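Local structure of AvrA (Salmonella typhimurium, 6BE0) at residues V109-N117 and S190-F201. The protein probably transfers acetyl groups from acetyl-CoA to serine and threonine residues of target proteins, and binds inositol hexakisphosphate and coenzyme A. Numbering follows the deposited sequence.
Sequences VESARFLVN and SLALAKKLQLEF. With IHP (inositol hexakisphosphate), chain B.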
loop_
_atom_site.group_PDB
_atom_site.type_symbol
_atom_site.label_atom_id
_atom_site.label_comp_id
_atom_site.label_asym_id
_atom_site.label_seq_id
_atom_site.Cartn_x
_atom_site.Cartn_y
_atom_site.Cartn_z
ATOM N N VAL A 109 2.891 17.365 13.473
ATOM C CA VAL A 109 3.096 15.935 13.270
ATOM C C VAL A 109 4.224 15.729 12.266
ATOM O O VAL A 109 4.353 16.482 11.301
ATOM C CB VAL A 109 1.811 15.244 12.781
ATOM C CG1 VAL A 109 2.058 13.765 12.493
ATOM C CG2 VAL A 109 0.704 15.408 13.813
ATOM N N GLU A 110 5.034 14.702 12.503
ATOM C CA GLU A 110 6.261 14.484 11.744
ATOM C C GLU A 110 6.255 13.142 11.020
ATOM O O GLU A 110 7.159 12.841 10.240
ATOM C CB GLU A 110 7.463 14.567 12.683
ATOM C CG GLU A 110 7.551 15.890 13.432
ATOM C CD GLU A 110 8.818 16.018 14.253
ATOM O OE1 GLU A 110 9.637 15.074 14.240
ATOM O OE2 GLU A 110 8.993 17.065 14.912
ATOM N N SER A 111 5.231 12.342 11.286
ATOM C CA SER A 111 5.119 11.013 10.709
ATOM C C SER A 111 3.652 10.615 10.600
ATOM O O SER A 111 2.956 10.499 11.610
ATOM C CB SER A 111 5.885 9.996 11.557
ATOM O OG SER A 111 5.677 8.676 11.088
ATOM N N ALA A 112 3.184 10.412 9.373
ATOM C CA ALA A 112 1.792 10.053 9.144
ATOM C C ALA A 112 1.615 9.330 7.814
ATOM O O ALA A 112 2.484 9.387 6.941
ATOM C CB ALA A 112 0.914 11.294 9.191
ATOM N N ARG A 113 0.489 8.637 7.677
ATOM C CA ARG A 113 0.159 7.931 6.444
ATOM C C ARG A 113 -1.267 8.236 6.019
ATOM O O ARG A 113 -2.110 8.590 6.842
ATOM C CB ARG A 113 0.341 6.421 6.609
ATOM C CG ARG A 113 1.785 5.987 6.736
ATOM C CD ARG A 113 2.249 6.014 8.180
ATOM N NE ARG A 113 3.704 6.027 8.285
ATOM C CZ ARG A 113 4.371 6.188 9.423
ATOM N NH1 ARG A 113 3.715 6.354 10.567
ATOM N NH2 ARG A 113 5.697 6.187 9.418
ATOM N N PHE A 114 -1.527 8.092 4.726
ATOM C CA PHE A 114 -2.838 8.385 4.169
ATOM C C PHE A 114 -3.273 7.315 3.186
ATOM O O PHE A 114 -2.546 7.013 2.246
ATOM C CB PHE A 114 -2.826 9.739 3.462
ATOM C CG PHE A 114 -2.410 10.881 4.341
ATOM C CD1 PHE A 114 -1.081 11.261 4.423
ATOM C CD2 PHE A 114 -3.349 11.581 5.080
ATOM C CE1 PHE A 114 -0.696 12.316 5.228
ATOM C CE2 PHE A 114 -2.970 12.635 5.888
ATOM C CZ PHE A 114 -1.641 13.003 5.961
ATOM N N LEU A 115 -4.452 6.742 3.409
ATOM C CA LEU A 115 -5.126 5.968 2.375
ATOM C C LEU A 115 -6.000 6.923 1.584
ATOM O O LEU A 115 -6.929 7.520 2.132
ATOM C CB LEU A 115 -5.969 4.835 2.963
ATOM C CG LEU A 115 -5.239 3.714 3.703
ATOM C CD1 LEU A 115 -6.205 2.570 3.957
ATOM C CD2 LEU A 115 -4.021 3.224 2.935
ATOM N N VAL A 116 -5.696 7.069 0.299
ATOM C CA VAL A 116 -6.384 8.034 -0.547
ATOM C C VAL A 116 -7.067 7.356 -1.728
ATOM O O VAL A 116 -6.436 6.629 -2.493
ATOM C CB VAL A 116 -5.410 9.122 -1.067
ATOM C CG1 VAL A 116 -4.177 8.497 -1.721
ATOM C CG2 VAL A 116 -6.123 10.079 -2.025
ATOM N N ASN A 117 -8.368 7.595 -1.860
ATOM C CA ASN A 117 -9.095 7.205 -3.058
ATOM C C ASN A 117 -8.890 8.264 -4.131
ATOM O O ASN A 117 -9.460 9.352 -4.058
ATOM C CB ASN A 117 -10.584 7.020 -2.771
ATOM C CG ASN A 117 -11.347 6.500 -3.977
ATOM O OD1 ASN A 117 -10.750 6.092 -4.975
ATOM N ND2 ASN A 117 -12.671 6.506 -3.888
ATOM N N SER A 190 -2.723 -1.245 0.003
ATOM C CA SER A 190 -2.408 0.060 0.572
ATOM C C SER A 190 -2.526 0.045 2.095
ATOM O O SER A 190 -1.728 0.670 2.798
ATOM C CB SER A 190 -3.326 1.132 -0.019
ATOM O OG SER A 190 -3.081 1.310 -1.404
ATOM N N LEU A 191 -3.524 -0.672 2.601
ATOM C CA LEU A 191 -3.727 -0.784 4.040
ATOM C C LEU A 191 -2.572 -1.532 4.691
ATOM O O LEU A 191 -2.082 -1.138 5.747
ATOM C CB LEU A 191 -5.049 -1.491 4.342
ATOM C CG LEU A 191 -5.393 -1.700 5.819
ATOM C CD1 LEU A 191 -5.434 -0.380 6.577
ATOM C CD2 LEU A 191 -6.720 -2.429 5.942
ATOM N N ALA A 192 -2.142 -2.615 4.054
ATOM C CA ALA A 192 -1.036 -3.416 4.565
ATOM C C ALA A 192 0.263 -2.621 4.542
ATOM O O ALA A 192 0.997 -2.584 5.531
ATOM C CB ALA A 192 -0.891 -4.695 3.755
ATOM N N LEU A 193 0.540 -1.986 3.406
ATOM C CA LEU A 193 1.737 -1.168 3.256
ATOM C C LEU A 193 1.762 -0.027 4.269
ATOM O O LEU A 193 2.819 0.325 4.790
ATOM C CB LEU A 193 1.824 -0.607 1.835
ATOM C CG LEU A 193 2.118 -1.621 0.728
ATOM C CD1 LEU A 193 2.003 -0.961 -0.638
ATOM C CD2 LEU A 193 3.489 -2.250 0.907
ATOM N N ALA A 194 0.594 0.544 4.547
ATOM C CA ALA A 194 0.485 1.636 5.509
ATOM C C ALA A 194 1.054 1.221 6.862
ATOM O O ALA A 194 1.803 1.971 7.488
ATOM C CB ALA A 194 -0.962 2.074 5.655
ATOM N N LYS A 195 0.701 0.019 7.301
ATOM C CA LYS A 195 1.177 -0.495 8.578
ATOM C C LYS A 195 2.667 -0.826 8.512
ATOM O O LYS A 195 3.387 -0.663 9.495
ATOM C CB LYS A 195 0.366 -1.726 8.994
ATOM C CG LYS A 195 -0.852 -1.387 9.851
ATOM C CD LYS A 195 -2.121 -2.092 9.384
ATOM C CE LYS A 195 -2.094 -3.584 9.673
ATOM N NZ LYS A 195 -3.392 -4.233 9.322
ATOM N N LYS A 196 3.130 -1.279 7.351
ATOM C CA LYS A 196 4.546 -1.578 7.163
ATOM C C LYS A 196 5.386 -0.302 7.102
ATOM O O LYS A 196 6.541 -0.293 7.530
ATOM C CB LYS A 196 4.757 -2.403 5.891
ATOM C CG LYS A 196 4.256 -3.839 5.984
ATOM C CD LYS A 196 5.082 -4.656 6.969
ATOM C CE LYS A 196 4.617 -6.102 7.034
ATOM N NZ LYS A 196 3.260 -6.233 7.637
ATOM N N LEU A 197 4.807 0.772 6.570
ATOM C CA LEU A 197 5.490 2.062 6.524
ATOM C C LEU A 197 5.844 2.533 7.933
ATOM O O LEU A 197 6.842 3.225 8.137
ATOM C CB LEU A 197 4.625 3.111 5.820
ATOM C CG LEU A 197 4.511 3.011 4.297
ATOM C CD1 LEU A 197 3.406 3.925 3.785
ATOM C CD2 LEU A 197 5.833 3.347 3.626
ATOM N N GLN A 198 5.015 2.153 8.901
ATOM C CA GLN A 198 5.266 2.478 10.301
ATOM C C GLN A 198 6.353 1.580 10.884
ATOM O O GLN A 198 7.291 2.059 11.518
ATOM C CB GLN A 198 3.974 2.343 11.114
ATOM C CG GLN A 198 4.173 2.144 12.616
ATOM C CD GLN A 198 5.002 3.238 13.253
ATOM O OE1 GLN A 198 5.143 4.329 12.699
ATOM N NE2 GLN A 198 5.561 2.951 14.425
ATOM N N LEU A 199 6.217 0.277 10.663
ATOM C CA LEU A 199 7.120 -0.705 11.251
ATOM C C LEU A 199 8.527 -0.623 10.664
ATOM O O LEU A 199 9.506 -0.963 11.331
ATOM C CB LEU A 199 6.555 -2.112 11.054
ATOM C CG LEU A 199 5.191 -2.351 11.704
ATOM C CD1 LEU A 199 4.525 -3.589 11.123
ATOM C CD2 LEU A 199 5.335 -2.476 13.213
ATOM N N GLU A 200 8.620 -0.170 9.417
ATOM C CA GLU A 200 9.902 -0.056 8.727
ATOM C C GLU A 200 10.371 1.395 8.705
ATOM O O GLU A 200 11.010 1.834 7.748
ATOM C CB GLU A 200 9.790 -0.591 7.297
ATOM C CG GLU A 200 9.299 -2.030 7.196
ATOM C CD GLU A 200 10.330 -3.043 7.653
ATOM O OE1 GLU A 200 11.426 -2.632 8.096
ATOM O OE2 GLU A 200 10.043 -4.256 7.562
ATOM N N PHE A 201 10.048 2.127 9.767
ATOM C CA PHE A 201 10.341 3.554 9.854
ATOM C C PHE A 201 11.798 3.874 9.521
ATOM O O PHE A 201 12.072 4.669 8.624
ATOM C CB PHE A 201 10.008 4.074 11.254
ATOM C CG PHE A 201 10.203 5.556 11.411
ATOM C CD1 PHE A 201 11.445 6.077 11.737
ATOM C CD2 PHE A 201 9.143 6.430 11.234
ATOM C CE1 PHE A 201 11.628 7.439 11.878
ATOM C CE2 PHE A 201 9.320 7.791 11.375
ATOM C CZ PHE A 201 10.563 8.296 11.699
HETATM C C1 IHP B . 1.883 -9.156 11.289
HETATM C C2 IHP B . 1.159 -8.736 10.015
HETATM C C3 IHP B . 1.093 -9.881 9.018
HETATM C C4 IHP B . 0.483 -11.113 9.653
HETATM C C5 IHP B . 1.381 -11.568 10.788
HETATM C C6 IHP B . 1.447 -10.499 11.869
HETATM O O11 IHP B . 1.717 -8.129 12.251
HETATM P P1 IHP B . 2.939 -7.135 12.507
HETATM O O21 IHP B . 2.412 -5.731 12.698
HETATM O O31 IHP B . 3.889 -7.135 11.328
HETATM O O41 IHP B . 3.674 -7.568 13.748
HETATM O O12 IHP B . -0.167 -8.257 10.331
HETATM P P2 IHP B . -0.555 -6.750 10.037
HETATM O O22 IHP B . 0.455 -5.810 10.648
HETATM O O32 IHP B . -0.605 -6.492 8.550
HETATM O O42 IHP B . -1.914 -6.458 10.635
HETATM O O13 IHP B . 0.349 -9.480 7.867
HETATM P P3 IHP B . 1.108 -9.279 6.481
HETATM O O23 IHP B . 0.534 -8.086 5.756
HETATM O O33 IHP B . 2.586 -9.054 6.698
HETATM O O43 IHP B . 0.917 -10.502 5.623
HETATM O O14 IHP B . 0.263 -12.141 8.669
HETATM P P4 IHP B . 1.437 -12.990 7.960
HETATM O O24 IHP B . 1.163 -13.073 6.475
HETATM O O34 IHP B . 2.796 -12.362 8.168
HETATM O O44 IHP B . 1.445 -14.393 8.502
HETATM O O15 IHP B . 0.941 -12.805 11.351
HETATM P P5 IHP B . 2.020 -13.799 11.948
HETATM O O25 IHP B . 3.328 -13.070 12.174
HETATM O O35 IHP B . 1.516 -14.343 13.260
HETATM O O45 IHP B . 2.265 -14.948 11.002
HETATM O O16 IHP B . 0.187 -10.384 12.529
HETATM P P6 IHP B . 0.140 -10.417 14.092
HETATM O O26 IHP B . -1.286 -10.574 14.553
HETATM O O36 IHP B . 0.959 -11.571 14.608
HETATM O O46 IHP B . 0.686 -9.129 14.658
HETATM O O HOH W 1 7.515 5.648 7.238
#
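Arg113, on strand 111-117, lays its side chain along Leu197 and Gln198 at the C-terminal end of helix 186-199, a worked example of one long residue bridging sheet and helix. A bend at chi2 (88°) turns the chain so that it and the Leu197 side chain pass each other in opposite directions, with Arg113 CG 3.9 Å from Leu197 CD1. Gln198 CA lies 3.8 Å above one face of the guanidinium, offset toward its rim; the Gln198 amide stands 74° from that plane, its OE1 within 3.3 Å of Arg113 NH1. At the guanidinium edge sit Phe201 CD2 and a water that accepts from Arg113 NH2 at 2.9 Å and could donate to Leu197 O, though other acceptors compete for its protons. Asp129, in a salt bridge with NE, and Leu86 O, bonded to NH1, fix this buried group from outside. Ser111 OG meets the edge of the Phe201 ring.

Toward the other end the contact turns apolar. Leu115 CD2 reaches the helix backbone, 3.4 Å from Ser190 O, while its CD1 touches Leu191 CD1 at 4.0 Å; Met72 and Val76 of helix 65-82 also pack on this leucine. Strand and helix run nearly antiparallel, at 175°. Beyond the helix, Lys196 NZ donates to inositol hexakisphosphate O33 at 3.0 Å; Lys195 NZ bonds weakly to O42 and forms a salt bridge with Glu295. Such helix-on-sheet packing joins the central mixed sheet of this YopJ-family acetyltransferase fold to its inositol hexakisphosphate pocket.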